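DNA translocase coupling protein (Clostridium perfringens, PDB 6O1W) probably binds ATP and DNA as the FtsK/SpoIIIE-type coupling ATPase of conjugative plasmid transfer, here as a fragment holding the FtsK/SpoIIIE-family region. Local coordinates at residues A[145-150]-A[173-178]. Residues are numbered along the deposited sequence; the frame is centred on the assembly and turned at random.
Sequences ILRCIL and LEYEKV
Tyr175 reaches from the loop before strand 179-182 to helix 142-155, where it meets Leu150 and Arg147. The apolar contact is with Leu150. Its CD2 methyl comes up to the phenol ring obliquely, 3.7 Å from Tyr175 CE1 and 3.9 Å from Tyr175 CD1. Leu150 CG stands anti to the backbone N (chi1 172°) and beside the carbonyl carbon, and from there the CD2 branch reaches the ring. The second contact is between the arginine's aliphatic stem and the phenol oxygen. Arg147 CD lies 3.6 Å from Tyr175 OH, and the two side chains cross at about a right angle. The stem is extended from CG to NE, which carries the guanidinium past the hydroxyl. No hydrogen bond joins the two segments. The polar ends are held elsewhere: Tyr175 OH is hydrogen-bonded to Asp345 OD1, and Arg147 NH2 to Glu170 O. Phe171 adds a cation-pi contact to Arg147 and an edge-to-face contact to Tyr175, while Phe349 stacks on the Tyr175 ring. All three touching residues are buried. The contact packs this loop on the helix after the predicted ATP-binding P-loop (Walker A); strand 132-135, P-loop and helix form the unit characteristic of P-loop NTPases such as the FtsK/SpoIIIE family.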
loop_
_atom_site.group_PDB
_atom_site.type_symbol
_atom_site.label_atom_id
_atom_site.label_comp_id
_atom_site.label_asym_id
_atom_site.label_seq_id
_atom_site.Cartn_x
_atom_site.Cartn_y
_atom_site.Cartn_z
ATOM N N ILE A 145 -6.341 -4.861 -2.488
ATOM C CA ILE A 145 -5.847 -3.683 -3.238
ATOM C C ILE A 145 -5.299 -4.111 -4.586
ATOM O O ILE A 145 -5.617 -3.485 -5.582
ATOM C CB ILE A 145 -4.746 -2.911 -2.438
ATOM C CG1 ILE A 145 -5.327 -2.254 -1.179
ATOM C CG2 ILE A 145 -4.042 -1.851 -3.325
ATOM C CD1 ILE A 145 -4.256 -1.775 -0.196
ATOM N N LEU A 146 -4.445 -5.152 -4.608
ATOM C CA LEU A 146 -3.836 -5.667 -5.832
ATOM C C LEU A 146 -4.881 -6.153 -6.834
ATOM O O LEU A 146 -4.722 -5.897 -8.011
ATOM C CB LEU A 146 -2.856 -6.810 -5.484
ATOM C CG LEU A 146 -1.669 -6.417 -4.583
ATOM C CD1 LEU A 146 -0.747 -7.588 -4.390
ATOM C CD2 LEU A 146 -0.898 -5.223 -5.159
ATOM N N ARG A 147 -5.950 -6.845 -6.361
ATOM C CA ARG A 147 -7.039 -7.353 -7.217
ATOM C C ARG A 147 -7.907 -6.204 -7.756
ATOM O O ARG A 147 -8.419 -6.309 -8.865
ATOM C CB ARG A 147 -7.879 -8.407 -6.489
ATOM C CG ARG A 147 -7.097 -9.698 -6.226
ATOM C CD ARG A 147 -7.952 -10.725 -5.511
ATOM N NE ARG A 147 -7.141 -11.859 -5.066
ATOM C CZ ARG A 147 -6.703 -12.030 -3.821
ATOM N NH1 ARG A 147 -7.016 -11.156 -2.871
ATOM N NH2 ARG A 147 -5.962 -13.086 -3.512
ATOM N N CYS A 148 -8.037 -5.112 -6.975
ATOM C CA CYS A 148 -8.737 -3.872 -7.357
ATOM C C CYS A 148 -7.971 -3.170 -8.491
ATOM O O CYS A 148 -8.576 -2.703 -9.440
ATOM C CB CYS A 148 -8.864 -2.951 -6.147
ATOM S SG CYS A 148 -9.887 -1.503 -6.447
ATOM N N ILE A 149 -6.641 -3.079 -8.375
ATOM C CA ILE A 149 -5.750 -2.511 -9.406
ATOM C C ILE A 149 -5.865 -3.374 -10.677
ATOM O O ILE A 149 -6.008 -2.833 -11.763
ATOM C CB ILE A 149 -4.283 -2.458 -8.901
ATOM C CG1 ILE A 149 -4.141 -1.387 -7.774
ATOM C CG2 ILE A 149 -3.294 -2.177 -10.091
ATOM C CD1 ILE A 149 -2.905 -1.519 -6.974
ATOM N N LEU A 150 -5.811 -4.718 -10.519
ATOM C CA LEU A 150 -5.908 -5.687 -11.610
ATOM C C LEU A 150 -7.197 -5.491 -12.396
ATOM O O LEU A 150 -7.149 -5.441 -13.620
ATOM C CB LEU A 150 -5.831 -7.122 -11.039
ATOM C CG LEU A 150 -6.093 -8.298 -11.991
ATOM C CD1 LEU A 150 -5.060 -8.304 -13.193
ATOM C CD2 LEU A 150 -6.057 -9.629 -11.218
ATOM N N LEU A 173 -10.831 -20.012 -10.620
ATOM C CA LEU A 173 -11.204 -20.310 -12.013
ATOM C C LEU A 173 -11.760 -19.108 -12.779
ATOM O O LEU A 173 -11.616 -19.052 -13.988
ATOM C CB LEU A 173 -12.174 -21.505 -12.076
ATOM C CG LEU A 173 -11.644 -22.860 -11.589
ATOM C CD1 LEU A 173 -12.767 -23.871 -11.464
ATOM C CD2 LEU A 173 -10.540 -23.397 -12.484
ATOM N N GLU A 174 -12.353 -18.146 -12.080
ATOM C CA GLU A 174 -12.890 -16.944 -12.696
ATOM C C GLU A 174 -11.767 -16.031 -13.188
ATOM O O GLU A 174 -11.928 -15.424 -14.247
ATOM C CB GLU A 174 -13.886 -16.236 -11.769
ATOM C CG GLU A 174 -15.155 -17.055 -11.493
ATOM C CD GLU A 174 -15.996 -17.475 -12.690
ATOM O OE1 GLU A 174 -16.629 -16.592 -13.312
ATOM O OE2 GLU A 174 -16.032 -18.689 -13.000
ATOM N N TYR A 175 -10.594 -16.019 -12.478
ATOM C CA TYR A 175 -9.380 -15.273 -12.874
ATOM C C TYR A 175 -8.765 -15.876 -14.099
ATOM O O TYR A 175 -8.271 -15.142 -14.944
ATOM C CB TYR A 175 -8.358 -15.170 -11.735
ATOM C CG TYR A 175 -8.749 -14.061 -10.801
ATOM C CD1 TYR A 175 -8.467 -12.731 -11.112
ATOM C CD2 TYR A 175 -9.549 -14.313 -9.689
ATOM C CE1 TYR A 175 -8.941 -11.686 -10.323
ATOM C CE2 TYR A 175 -10.006 -13.276 -8.875
ATOM C CZ TYR A 175 -9.696 -11.965 -9.197
ATOM O OH TYR A 175 -10.124 -10.940 -8.399
ATOM N N GLU A 176 -8.860 -17.202 -14.232
ATOM C CA GLU A 176 -8.362 -17.952 -15.385
ATOM C C GLU A 176 -9.108 -17.606 -16.676
ATOM O O GLU A 176 -8.581 -17.849 -17.752
ATOM C CB GLU A 176 -8.450 -19.464 -15.125
ATOM C CG GLU A 176 -7.115 -20.071 -14.739
ATOM C CD GLU A 176 -7.060 -21.584 -14.774
ATOM O OE1 GLU A 176 -8.132 -22.227 -14.865
ATOM O OE2 GLU A 176 -5.934 -22.130 -14.703
ATOM N N LYS A 177 -10.320 -17.043 -16.582
ATOM C CA LYS A 177 -11.071 -16.649 -17.786
ATOM C C LYS A 177 -10.450 -15.394 -18.416
ATOM O O LYS A 177 -10.623 -15.190 -19.614
ATOM C CB LYS A 177 -12.547 -16.337 -17.456
ATOM C CG LYS A 177 -13.289 -17.406 -16.670
ATOM C CD LYS A 177 -14.103 -18.337 -17.544
ATOM C CE LYS A 177 -14.940 -19.292 -16.727
ATOM N NZ LYS A 177 -14.111 -20.281 -15.977
ATOM N N VAL A 178 -9.755 -14.542 -17.603
ATOM C CA VAL A 178 -9.222 -13.255 -18.065
ATOM C C VAL A 178 -7.683 -13.196 -18.197
ATOM O O VAL A 178 -7.148 -12.195 -18.681
ATOM C CB VAL A 178 -9.758 -12.089 -17.191
ATOM C CG1 VAL A 178 -11.289 -12.067 -17.166
ATOM C CG2 VAL A 178 -9.183 -12.119 -15.773
#